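Local structure of exodeoxyribonuclease III (Neisseria meningitidis, 2JC4) at residues A[104-109]-A[121-126]; A[115-120]-A[164-169]; A[147-152]-A[170-175]; A[155-160]-A[212-217]. The protein probably degrades double-stranded DNA from its 3' ends, as a magnesium- or manganese-dependent 3'-5' exonuclease of the AP endonuclease family with a role in DNA repair. All blocks are in the same frame, centred on the assembly; numbering follows the deposited sequence. Where two conformers were deposited one is given.

Contact 1 of 4, residues A[104-109]-A[121-126]. With ACT (acetate ion), chain F.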
# COMPACT_ATOMS: atom_id res chain seq x y z
N VAL A 104 -1.76 3.31 3.38
CA VAL A 104 -1.34 2.64 4.60
C VAL A 104 -0.01 1.91 4.42
O VAL A 104 0.24 1.26 3.41
CB VAL A 104 -2.45 1.63 5.09
CG1 VAL A 104 -3.63 2.38 5.68
CG2 VAL A 104 -2.92 0.61 3.94
N TYR A 105 0.84 2.04 5.42
CA TYR A 105 1.96 1.14 5.58
C TYR A 105 1.64 0.35 6.87
O TYR A 105 1.88 0.85 7.98
CB TYR A 105 3.31 1.90 5.69
CG TYR A 105 4.38 0.93 6.10
CD1 TYR A 105 4.52 -0.28 5.42
CD2 TYR A 105 5.21 1.17 7.23
CE1 TYR A 105 5.49 -1.23 5.81
CE2 TYR A 105 6.19 0.22 7.62
CZ TYR A 105 6.29 -0.98 6.91
OH TYR A 105 7.19 -1.96 7.28
N CYS A 106 1.02 -0.83 6.72
CA CYS A 106 0.45 -1.53 7.86
C CYS A 106 1.54 -2.21 8.65
O CYS A 106 2.61 -2.57 8.11
CB CYS A 106 -0.57 -2.60 7.43
SG CYS A 106 -2.00 -1.90 6.56
N VAL A 107 1.26 -2.43 9.93
CA VAL A 107 2.21 -3.10 10.82
C VAL A 107 2.63 -4.47 10.29
O VAL A 107 1.80 -5.34 10.03
CB VAL A 107 1.64 -3.23 12.26
CG1 VAL A 107 2.70 -3.79 13.21
CG2 VAL A 107 1.14 -1.87 12.76
N ASN A 108 3.94 -4.68 10.18
CA ASN A 108 4.47 -5.97 9.79
C ASN A 108 4.04 -7.07 10.76
O ASN A 108 3.42 -8.06 10.35
CB ASN A 108 6.00 -5.91 9.63
CG ASN A 108 6.60 -7.26 9.19
OD1 ASN A 108 6.55 -8.25 9.93
ND2 ASN A 108 7.13 -7.30 7.97
N GLY A 109 4.36 -6.89 12.05
CA GLY A 109 3.92 -7.84 13.08
C GLY A 109 5.04 -8.73 13.57
O GLY A 109 4.97 -9.22 14.68
N GLU A 121 -2.54 -6.13 15.77
CA GLU A 121 -3.98 -6.35 16.01
C GLU A 121 -4.66 -5.04 16.37
O GLU A 121 -5.71 -4.72 15.83
CB GLU A 121 -4.18 -7.38 17.13
CG GLU A 121 -5.65 -7.69 17.49
CD GLU A 121 -5.76 -8.68 18.64
OE1 GLU A 121 -4.77 -8.95 19.34
OE2 GLU A 121 -6.87 -9.20 18.83
N GLN A 122 -4.08 -4.28 17.30
CA GLN A 122 -4.76 -3.07 17.79
C GLN A 122 -4.78 -2.01 16.68
O GLN A 122 -5.74 -1.23 16.57
CB GLN A 122 -4.01 -2.51 19.00
CG GLN A 122 -3.81 -3.51 20.18
CD GLN A 122 -2.78 -3.03 21.24
OE1 GLN A 122 -1.71 -2.50 20.92
NE2 GLN A 122 -3.11 -3.24 22.52
N TRP A 123 -3.70 -1.97 15.91
CA TRP A 123 -3.52 -1.00 14.83
C TRP A 123 -4.57 -1.29 13.72
O TRP A 123 -5.25 -0.39 13.22
CB TRP A 123 -2.07 -1.05 14.32
CG TRP A 123 -1.75 0.01 13.32
CD1 TRP A 123 -1.22 1.26 13.56
CD2 TRP A 123 -1.99 -0.06 11.92
NE1 TRP A 123 -1.09 1.96 12.38
CE2 TRP A 123 -1.59 1.18 11.37
CE3 TRP A 123 -2.54 -1.03 11.09
CZ2 TRP A 123 -1.70 1.45 10.01
CZ3 TRP A 123 -2.64 -0.75 9.73
CH2 TRP A 123 -2.21 0.47 9.21
N PHE A 124 -4.71 -2.56 13.33
CA PHE A 124 -5.75 -2.89 12.34
C PHE A 124 -7.18 -2.57 12.80
O PHE A 124 -8.04 -2.17 11.98
CB PHE A 124 -5.62 -4.34 11.89
CG PHE A 124 -4.73 -4.51 10.68
CD1 PHE A 124 -3.35 -4.69 10.81
CD2 PHE A 124 -5.29 -4.46 9.40
CE1 PHE A 124 -2.51 -4.83 9.71
CE2 PHE A 124 -4.46 -4.60 8.26
CZ PHE A 124 -3.08 -4.80 8.41
N ALA A 125 -7.45 -2.76 14.10
CA ALA A 125 -8.75 -2.44 14.67
C ALA A 125 -8.98 -0.95 14.51
O ALA A 125 -10.09 -0.50 14.16
CB ALA A 125 -8.79 -2.80 16.15
N ALA A 126 -7.94 -0.17 14.79
CA ALA A 126 -8.04 1.29 14.67
C ALA A 126 -8.21 1.70 13.20
O ALA A 126 -8.96 2.62 12.87
CB ALA A 126 -6.84 1.99 15.30
C ACT F . 8.27 -8.65 4.95
O ACT F . 8.19 -9.39 5.95
OXT ACT F . 9.26 -7.87 4.88
CH3 ACT F . 7.19 -8.73 3.93
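A CH-pi contact joins V107 to W123: methyl CG2 stands over one face of the indole, 3.8 Å from the centroid of the five-membered ring and 26° off its normal. CG2 sits beside the backbone N because CG1 takes the position anti to it (chi1 -174°). The methyl lies 3.5 Å from W123 CG, offset toward the rim of the indole.

Sulfur-aromatic contacts come from C106, whose SG touches both rings of the helix from the strand side. SG reaches W123 CZ3 at 3.4 Å and F124 CZ at 3.6 Å, and it meets both rings obliquely.

Strand 99-105 and helix 115-135 are the first two elements of a beta-alpha-beta unit completed by strand 141-144, so these contacts pack the strand end and the following loop against the crossover helix.

Apolar packing fills the remainder. C106 CB abuts F124 CZ at 3.5 Å, and V104 CG1 approaches W123 CH2 at 4.3 Å. Within the helix W123 CZ3 lies 4.0 Å above the centre of the F124 ring, while F124 CD1 lies at the edge of the indole, in its plane.

Y105, predicted to belong to the active site, points away from the helix at its CB, and its side chain lies close to those of E34 and D146. N108 ND2 donates to the acetate O at 3.1 Å.

Contact 2 of 4, residues A[115-120]-A[164-169]. With 2HP (dihydrogenphosphate ion), chain G; ACT (acetate ion), chain F.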
# COMPACT_ATOMS: atom_id res chain seq x y z
N PRO A 115 5.49 -9.13 20.57
CA PRO A 115 4.67 -8.04 21.05
C PRO A 115 4.20 -7.14 19.90
O PRO A 115 3.17 -6.48 20.01
CB PRO A 115 5.61 -7.24 21.96
CG PRO A 115 6.80 -8.03 22.18
CD PRO A 115 6.84 -9.17 21.18
N LYS A 116 4.97 -7.09 18.83
CA LYS A 116 4.57 -6.32 17.63
C LYS A 116 3.34 -6.90 16.93
O LYS A 116 2.67 -6.20 16.21
CB LYS A 116 5.75 -6.16 16.66
CG LYS A 116 6.89 -5.37 17.25
CD LYS A 116 8.08 -5.29 16.30
CE LYS A 116 9.20 -4.54 17.02
NZ LYS A 116 10.32 -4.24 16.09
N PHE A 117 3.03 -8.17 17.17
CA PHE A 117 1.80 -8.76 16.64
C PHE A 117 0.55 -8.27 17.40
O PHE A 117 -0.55 -8.18 16.82
CB PHE A 117 1.88 -10.30 16.68
CG PHE A 117 0.88 -10.98 15.78
CD1 PHE A 117 1.05 -10.96 14.40
CD2 PHE A 117 -0.24 -11.64 16.31
CE1 PHE A 117 0.16 -11.62 13.56
CE2 PHE A 117 -1.14 -12.28 15.46
CZ PHE A 117 -0.94 -12.26 14.09
N LYS A 118 0.70 -7.99 18.71
CA LYS A 118 -0.41 -7.37 19.46
C LYS A 118 -0.62 -5.94 18.96
O LYS A 118 -1.76 -5.49 18.82
CB LYS A 118 -0.18 -7.37 21.00
CG LYS A 118 -0.09 -8.78 21.61
CD LYS A 118 -1.16 -9.01 22.68
CE LYS A 118 -1.36 -10.49 22.98
NZ LYS A 118 -0.30 -11.01 23.91
N TYR A 119 0.49 -5.23 18.72
CA TYR A 119 0.45 -3.90 18.08
C TYR A 119 -0.30 -4.03 16.76
O TYR A 119 -1.23 -3.28 16.52
CB TYR A 119 1.84 -3.31 17.92
CG TYR A 119 1.97 -2.03 17.08
CD1 TYR A 119 1.09 -0.94 17.25
CD2 TYR A 119 3.02 -1.90 16.16
CE1 TYR A 119 1.24 0.24 16.46
CE2 TYR A 119 3.18 -0.76 15.39
CZ TYR A 119 2.27 0.30 15.54
OH TYR A 119 2.46 1.43 14.78
N LYS A 120 0.08 -4.99 15.92
CA LYS A 120 -0.59 -5.18 14.63
C LYS A 120 -2.11 -5.31 14.80
O LYS A 120 -2.87 -4.69 14.05
CB LYS A 120 -0.05 -6.42 13.88
CG LYS A 120 -0.50 -6.50 12.42
CD LYS A 120 0.17 -7.69 11.69
CE LYS A 120 -0.08 -7.64 10.15
NZ LYS A 120 0.80 -8.59 9.39
N GLU A 164 0.07 -20.64 9.41
CA GLU A 164 0.02 -19.84 10.65
C GLU A 164 1.35 -19.16 10.96
O GLU A 164 1.75 -19.09 12.13
CB GLU A 164 -0.50 -20.64 11.87
CG GLU A 164 -1.82 -21.40 11.56
CD GLU A 164 -3.02 -20.46 11.39
OE1 GLU A 164 -2.85 -19.26 11.11
OE2 GLU A 164 -4.16 -20.92 11.59
N LYS A 165 2.03 -18.67 9.92
CA LYS A 165 3.21 -17.82 10.11
C LYS A 165 2.87 -16.41 9.68
O LYS A 165 1.84 -16.18 9.00
CB LYS A 165 4.40 -18.35 9.29
CG LYS A 165 4.68 -19.85 9.52
CD LYS A 165 5.57 -20.12 10.71
CE LYS A 165 6.29 -21.48 10.55
NZ LYS A 165 5.27 -22.56 10.24
N ILE A 166 3.72 -15.47 10.09
CA ILE A 166 3.50 -14.03 9.84
C ILE A 166 3.10 -13.81 8.36
O ILE A 166 3.58 -14.49 7.46
CB ILE A 166 4.75 -13.18 10.31
CG1 ILE A 166 4.40 -11.67 10.49
CG2 ILE A 166 5.95 -13.39 9.35
CD1 ILE A 166 3.31 -11.33 11.58
N HIS A 167 2.18 -12.87 8.15
CA HIS A 167 1.61 -12.52 6.85
C HIS A 167 0.52 -13.43 6.34
O HIS A 167 -0.38 -12.96 5.64
CB HIS A 167 2.66 -12.31 5.73
CG HIS A 167 3.77 -11.39 6.09
ND1 HIS A 167 3.56 -10.14 6.64
CD2 HIS A 167 5.12 -11.55 6.01
CE1 HIS A 167 4.73 -9.56 6.87
NE2 HIS A 167 5.69 -10.39 6.49
N CYS A 168 0.60 -14.72 6.67
CA CYS A 168 -0.30 -15.73 6.12
C CYS A 168 -1.19 -16.46 7.15
O CYS A 168 -1.77 -17.51 6.83
CB CYS A 168 0.53 -16.77 5.36
SG CYS A 168 1.57 -16.05 4.09
N SER A 169 -1.26 -15.93 8.37
CA SER A 169 -2.06 -16.58 9.43
C SER A 169 -3.56 -16.36 9.26
O SER A 169 -4.03 -15.35 8.67
CB SER A 169 -1.62 -16.14 10.85
OG SER A 169 -2.02 -14.80 11.12
P 2HP G . 10.05 -0.33 15.93
O1 2HP G . 10.19 -1.50 14.93
O2 2HP G . 9.12 -0.52 17.14
O3 2HP G . 9.57 0.95 15.04
O4 2HP G . 11.55 -0.08 16.45
C ACT F . 8.27 -8.65 4.95
O ACT F . 8.19 -9.39 5.95
OXT ACT F . 9.26 -7.87 4.88
CH3 ACT F . 7.19 -8.73 3.93
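The F117 ring is met at its edge by I166, whose CD1 lies near the ring plane, 3.6 Å from F117 CD1; S169 OG, hydrogen-bonded to E172 OE1, also sits at that rim, 4.1 Å from F117 CZ. Around the H167 imidazole, I166 CG1 lies above the centre of one face, K120 NZ approaches obliquely, and an acetate oxygen occupies the edge.

F117 and I166 run antiparallel, their ends overlapping alongside. I166 CG1 is anti to the backbone N (chi1 -162°), which carries CD1 out toward the phenyl rim. W175 and V171 of helix 170-180 also touch F117.

The loop owes its shape to a type II beta turn from K165 to C168, with H167 at its third position (phi 80°), closed by C168 N donating to K165 O at 3.0 Å. S169 follows as N-cap of helix 170-180, and C168 is tied by a disulfide to C156.

The polar groups draw on partners beyond the two segments. K120 NZ is 4.2 Å from H167 ND1 but makes a salt bridge with E172 and hydrogen bonds to the carbonyl oxygens of N108 and N148. H167 ND1 shares that N148 oxygen, while H167 NE2 donates to acetate O at 2.7 Å with an N-H...O angle of 152°. These bonds would fit an N-H on each nitrogen, but the nearby lysine would oppose a positive charge and the acetate is probably adventitious. On another side of helix 115-135, K116 NZ holds the dihydrogenphosphate O1 at 3.0 Å.

Contact 3 of 4, residues A[147-152]-A[170-175]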
# COMPACT_ATOMS: atom_id res chain seq x y z
N PHE A 147 -0.19 -4.03 3.12
CA PHE A 147 -1.03 -4.49 4.20
C PHE A 147 -0.27 -5.52 5.04
O PHE A 147 -0.69 -5.80 6.14
CB PHE A 147 -2.35 -5.10 3.70
CG PHE A 147 -3.30 -4.09 3.15
CD1 PHE A 147 -3.10 -3.58 1.86
CD2 PHE A 147 -4.40 -3.64 3.92
CE1 PHE A 147 -3.94 -2.60 1.33
CE2 PHE A 147 -5.27 -2.67 3.38
CZ PHE A 147 -5.04 -2.16 2.07
N ASN A 148 0.86 -6.03 4.53
CA ASN A 148 1.61 -7.06 5.26
C ASN A 148 0.74 -8.24 5.64
O ASN A 148 0.97 -8.90 6.64
CB ASN A 148 2.28 -6.45 6.51
CG ASN A 148 3.67 -5.94 6.22
OD1 ASN A 148 4.53 -6.70 5.69
ND2 ASN A 148 3.93 -4.68 6.55
N ILE A 149 -0.27 -8.50 4.80
CA ILE A 149 -1.15 -9.65 4.94
C ILE A 149 -1.42 -10.18 3.53
O ILE A 149 -1.79 -9.42 2.59
CB ILE A 149 -2.50 -9.31 5.66
CG1 ILE A 149 -2.28 -8.83 7.10
CG2 ILE A 149 -3.48 -10.57 5.60
CD1 ILE A 149 -3.56 -8.26 7.72
N ALA A 150 -1.26 -11.50 3.43
CA ALA A 150 -1.50 -12.27 2.22
C ALA A 150 -2.88 -12.93 2.38
O ALA A 150 -3.05 -13.84 3.19
CB ALA A 150 -0.40 -13.31 2.06
N PRO A 151 -3.88 -12.44 1.64
CA PRO A 151 -5.27 -12.82 1.95
C PRO A 151 -5.64 -14.30 1.92
O PRO A 151 -6.50 -14.70 2.71
CB PRO A 151 -6.08 -12.04 0.90
CG PRO A 151 -5.25 -10.80 0.66
CD PRO A 151 -3.83 -11.42 0.58
N ALA A 152 -5.04 -15.10 1.04
CA ALA A 152 -5.37 -16.55 0.96
C ALA A 152 -4.13 -17.33 0.57
O ALA A 152 -3.09 -16.71 0.27
CB ALA A 152 -6.50 -16.77 -0.04
N SER A 170 -4.33 -17.30 9.78
CA SER A 170 -5.79 -17.22 9.80
C SER A 170 -6.29 -15.94 10.47
O SER A 170 -7.21 -15.25 9.96
CB SER A 170 -6.37 -18.48 10.45
OG SER A 170 -5.95 -18.63 11.82
N VAL A 171 -5.67 -15.56 11.58
CA VAL A 171 -6.15 -14.34 12.25
C VAL A 171 -5.85 -13.06 11.43
O VAL A 171 -6.70 -12.17 11.34
CB VAL A 171 -5.67 -14.23 13.72
CG1 VAL A 171 -4.14 -14.11 13.82
CG2 VAL A 171 -6.40 -13.09 14.43
N GLU A 172 -4.65 -12.96 10.87
CA GLU A 172 -4.32 -11.83 9.97
C GLU A 172 -5.29 -11.79 8.81
O GLU A 172 -5.78 -10.72 8.42
CB GLU A 172 -2.90 -11.98 9.44
CG GLU A 172 -1.82 -11.55 10.45
CD GLU A 172 -0.42 -12.02 10.01
OE1 GLU A 172 -0.20 -13.24 9.96
OE2 GLU A 172 0.45 -11.18 9.69
N ARG A 173 -5.62 -12.97 8.28
CA ARG A 173 -6.58 -13.01 7.17
C ARG A 173 -7.96 -12.52 7.60
O ARG A 173 -8.65 -11.83 6.84
CB ARG A 173 -6.59 -14.40 6.52
CG ARG A 173 -5.31 -14.65 5.78
CD ARG A 173 -5.17 -16.09 5.35
NE ARG A 173 -4.00 -16.19 4.44
CZ ARG A 173 -3.44 -17.33 4.08
NH1 ARG A 173 -3.93 -18.49 4.53
NH2 ARG A 173 -2.41 -17.32 3.23
N GLN A 174 -8.31 -12.77 8.86
CA GLN A 174 -9.54 -12.19 9.41
C GLN A 174 -9.50 -10.66 9.50
O GLN A 174 -10.51 -10.01 9.20
CB GLN A 174 -9.92 -12.79 10.76
CG GLN A 174 -11.38 -12.39 11.19
CD GLN A 174 -12.43 -12.73 10.12
OE1 GLN A 174 -12.63 -13.90 9.75
NE2 GLN A 174 -13.12 -11.71 9.64
N TRP A 175 -8.35 -10.09 9.88
CA TRP A 175 -8.21 -8.63 9.90
C TRP A 175 -8.36 -8.03 8.51
O TRP A 175 -9.01 -7.00 8.36
CB TRP A 175 -6.89 -8.18 10.53
CG TRP A 175 -6.68 -8.74 11.91
CD1 TRP A 175 -7.65 -9.19 12.78
CD2 TRP A 175 -5.42 -8.94 12.57
NE1 TRP A 175 -7.06 -9.67 13.93
CE2 TRP A 175 -5.70 -9.53 13.82
CE3 TRP A 175 -4.09 -8.72 12.20
CZ2 TRP A 175 -4.69 -9.88 14.71
CZ3 TRP A 175 -3.07 -9.08 13.09
CH2 TRP A 175 -3.39 -9.64 14.33
O HOH W 1 -8.31 -12.83 3.69
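I149 supplies the tight part of the contact, pressing its branches onto the first turn of helix 170-180. CD1 rests 3.4 Å from E172 O and CG2 3.6 Å from the same oxygen, so the carbonyl is covered by two methyls; CG1 packs on E172 CB at 4.0 Å. With CG1 anti to the carbonyl carbon (chi1 -63°), CD1 also extends to W175 CB. Farther along the same glutamate side chain, the E172 carboxylate is buried and well supplied with partners: K120 by a salt bridge, with S169 OG and H167 N adding hydrogen bonds.

Next to it, R173 makes the polar anchor. Its chain is extended from CG to NE, and NE donates to A150 O at 2.8 Å with an N-H...O angle of 172°; the oxygen lies 5° out of the guanidinium plane, so the bond is straight and edge-on. Carbonyl carbon C of A152 sits over one guanidinium face, offset toward the rim, while NH1 forms a salt bridge with D153.

The outer side is looser. A152 is exposed, and its O comes within 3.1 Å of R173 NH2 at an angle too poor for a hydrogen bond. A water donates to P151 O at 2.8 Å and only weakly to R173 O, so solvent partly bridges loop and helix here.

The loop follows strand 141-144 and carries N148, predicted to stabilise the transition state and bind metal. D146 and N148 form the Asp-x-Asn element typical of the catalytic loop in this DNase I-like family.

Contact 4 of 4, residues A[155-160]-A[212-217]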
# COMPACT_ATOMS: atom_id res chain seq x y z
N ASP A 155 -1.69 -16.54 -2.29
CA ASP A 155 -0.90 -15.31 -2.06
C ASP A 155 0.38 -15.57 -1.26
O ASP A 155 1.12 -14.65 -0.96
CB ASP A 155 -1.77 -14.29 -1.31
CG ASP A 155 -3.05 -13.99 -2.08
OD1 ASP A 155 -2.96 -13.84 -3.32
OD2 ASP A 155 -4.13 -13.90 -1.48
N CYS A 156 0.61 -16.82 -0.85
CA CYS A 156 1.85 -17.20 -0.12
C CYS A 156 2.51 -18.37 -0.87
O CYS A 156 1.90 -19.44 -0.96
CB CYS A 156 1.50 -17.61 1.31
SG CYS A 156 0.64 -16.35 2.31
N TYR A 157 3.71 -18.18 -1.43
CA TYR A 157 4.41 -19.25 -2.20
C TYR A 157 4.62 -20.42 -1.25
O TYR A 157 4.86 -20.22 -0.05
CB TYR A 157 5.74 -18.79 -2.85
CG TYR A 157 6.85 -18.69 -1.86
CD1 TYR A 157 7.65 -19.80 -1.58
CD2 TYR A 157 7.05 -17.51 -1.13
CE1 TYR A 157 8.65 -19.73 -0.63
CE2 TYR A 157 8.04 -17.44 -0.18
CZ TYR A 157 8.84 -18.55 0.06
OH TYR A 157 9.83 -18.48 1.02
N ASP A 158 4.55 -21.64 -1.73
CA ASP A 158 4.75 -22.78 -0.80
C ASP A 158 3.93 -22.58 0.53
O ASP A 158 4.51 -22.44 1.60
CB ASP A 158 6.26 -22.98 -0.54
CG ASP A 158 7.07 -23.41 -1.83
OD1 ASP A 158 6.50 -24.04 -2.77
OD2 ASP A 158 8.29 -23.13 -1.90
N PRO A 159 2.58 -22.53 0.46
CA PRO A 159 1.73 -22.17 1.62
C PRO A 159 1.91 -23.05 2.86
O PRO A 159 1.74 -22.57 3.99
CB PRO A 159 0.29 -22.33 1.09
CG PRO A 159 0.38 -22.81 -0.26
CD PRO A 159 1.77 -22.75 -0.75
N GLU A 160 2.28 -24.32 2.66
CA GLU A 160 2.58 -25.19 3.81
C GLU A 160 3.71 -24.63 4.71
O GLU A 160 3.67 -24.79 5.94
CB GLU A 160 2.85 -26.64 3.34
CG GLU A 160 4.14 -26.84 2.56
CD GLU A 160 4.12 -26.32 1.11
OE1 GLU A 160 3.04 -25.99 0.54
OE2 GLU A 160 5.24 -26.25 0.53
N LEU A 212 9.26 -16.46 -6.25
CA LEU A 212 8.74 -16.89 -4.94
C LEU A 212 8.47 -15.67 -4.04
O LEU A 212 9.38 -15.01 -3.58
CB LEU A 212 9.73 -17.87 -4.29
CG LEU A 212 9.94 -19.20 -5.08
CD1 LEU A 212 10.82 -20.14 -4.32
CD2 LEU A 212 8.62 -19.91 -5.49
N GLY A 213 7.20 -15.37 -3.82
CA GLY A 213 6.84 -14.15 -3.10
C GLY A 213 5.50 -14.24 -2.36
O GLY A 213 4.88 -15.32 -2.28
N LEU A 214 5.08 -13.11 -1.79
CA LEU A 214 3.76 -12.93 -1.17
C LEU A 214 3.00 -11.79 -1.89
O LEU A 214 3.60 -10.81 -2.35
CB LEU A 214 3.90 -12.60 0.31
CG LEU A 214 4.82 -13.50 1.16
CD1 LEU A 214 4.85 -12.91 2.55
CD2 LEU A 214 4.32 -14.92 1.21
N ARG A 215 1.68 -11.94 -2.00
CA ARG A 215 0.83 -10.81 -2.38
C ARG A 215 0.35 -10.10 -1.14
O ARG A 215 -0.65 -10.51 -0.53
CB ARG A 215 -0.37 -11.24 -3.25
CG ARG A 215 -1.17 -10.06 -3.82
CD ARG A 215 -2.38 -10.53 -4.68
NE ARG A 215 -3.42 -11.13 -3.84
CZ ARG A 215 -4.59 -10.55 -3.56
NH1 ARG A 215 -4.88 -9.36 -4.07
NH2 ARG A 215 -5.48 -11.16 -2.80
N ILE A 216 1.04 -9.02 -0.77
CA ILE A 216 0.72 -8.25 0.44
C ILE A 216 0.43 -6.79 0.20
O ILE A 216 0.03 -6.06 1.14
CB ILE A 216 1.83 -8.39 1.53
CG1 ILE A 216 3.21 -7.96 0.97
CG2 ILE A 216 1.85 -9.89 2.07
CD1 ILE A 216 4.36 -8.03 2.02
N ASP A 217 0.67 -6.33 -1.03
CA ASP A 217 0.32 -4.97 -1.41
C ASP A 217 -0.98 -4.97 -2.21
O ASP A 217 -1.08 -5.65 -3.28
CB ASP A 217 1.46 -4.37 -2.24
CG ASP A 217 2.77 -4.36 -1.48
OD1 ASP A 217 2.98 -3.38 -0.76
OD2 ASP A 217 3.61 -5.29 -1.65
O HOH W 2 -6.36 -14.35 -3.07
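D155 opens the contact with both backbone and side chain: its O accepts from R215 N at 3.0 Å, and its carboxylate lies alongside the R215 guanidinium in a salt bridge, OD1 to NE 2.8 Å. NE reaches OD1 from above the carboxylate plane, 64° out of it, and the two planes are 54° apart, so the pair is two-pronged but not coplanar. The second prong, from R215 NH2 to D155 OD2, is weak, with a water alongside. L214 CA adds a CA-H...O contact to D155 O at 3.2 Å.

C156 and L214 then form a single antiparallel bridge as a non-hydrogen-bonded pair; L214 CD2 packs 3.6 Å from C156 CA, on the side of the disulfide to C168.

Y157 N closes the bridge on G213 O at 3.2 Å. With CG between the backbone N and carbonyl carbon (chi1 76°), its ring turns back over the other segment: L212 CB lies over one face, 4.0 Å from the centroid, while G213 O lies at the edge.

D155 OD1 also bridges to R189, and R215 NH2 to D186. This buried network of alternating charges probably favours an ionised carboxylate on D155 and links 155-160 to 212-217 and to D186 and R189.

Overall arrangement
From the N terminus, contact 1 opens with 104-109 at the end of strand 99-105. Contact 2 opens with 115-120, before 121-126 closes contact 1 on the same helix. Contacts 3 and 4 open in the loop after strand 141-144. Segment 164-169 closes contact 2, 170-175 closes contact 3, and 212-217 closes contact 4, running into strand 217-221. Contact 2 crosses the other three, contacts 3 and 4 cross each other, and contact 1 stands in series with both; none nests. Together they join strand 99-105 and helix 115-135 to the loop between strand 141-144 and helix 170-180, to that helix, and to the 212-217 loop; C106 O to N148 ND2 links contacts 1 and 3.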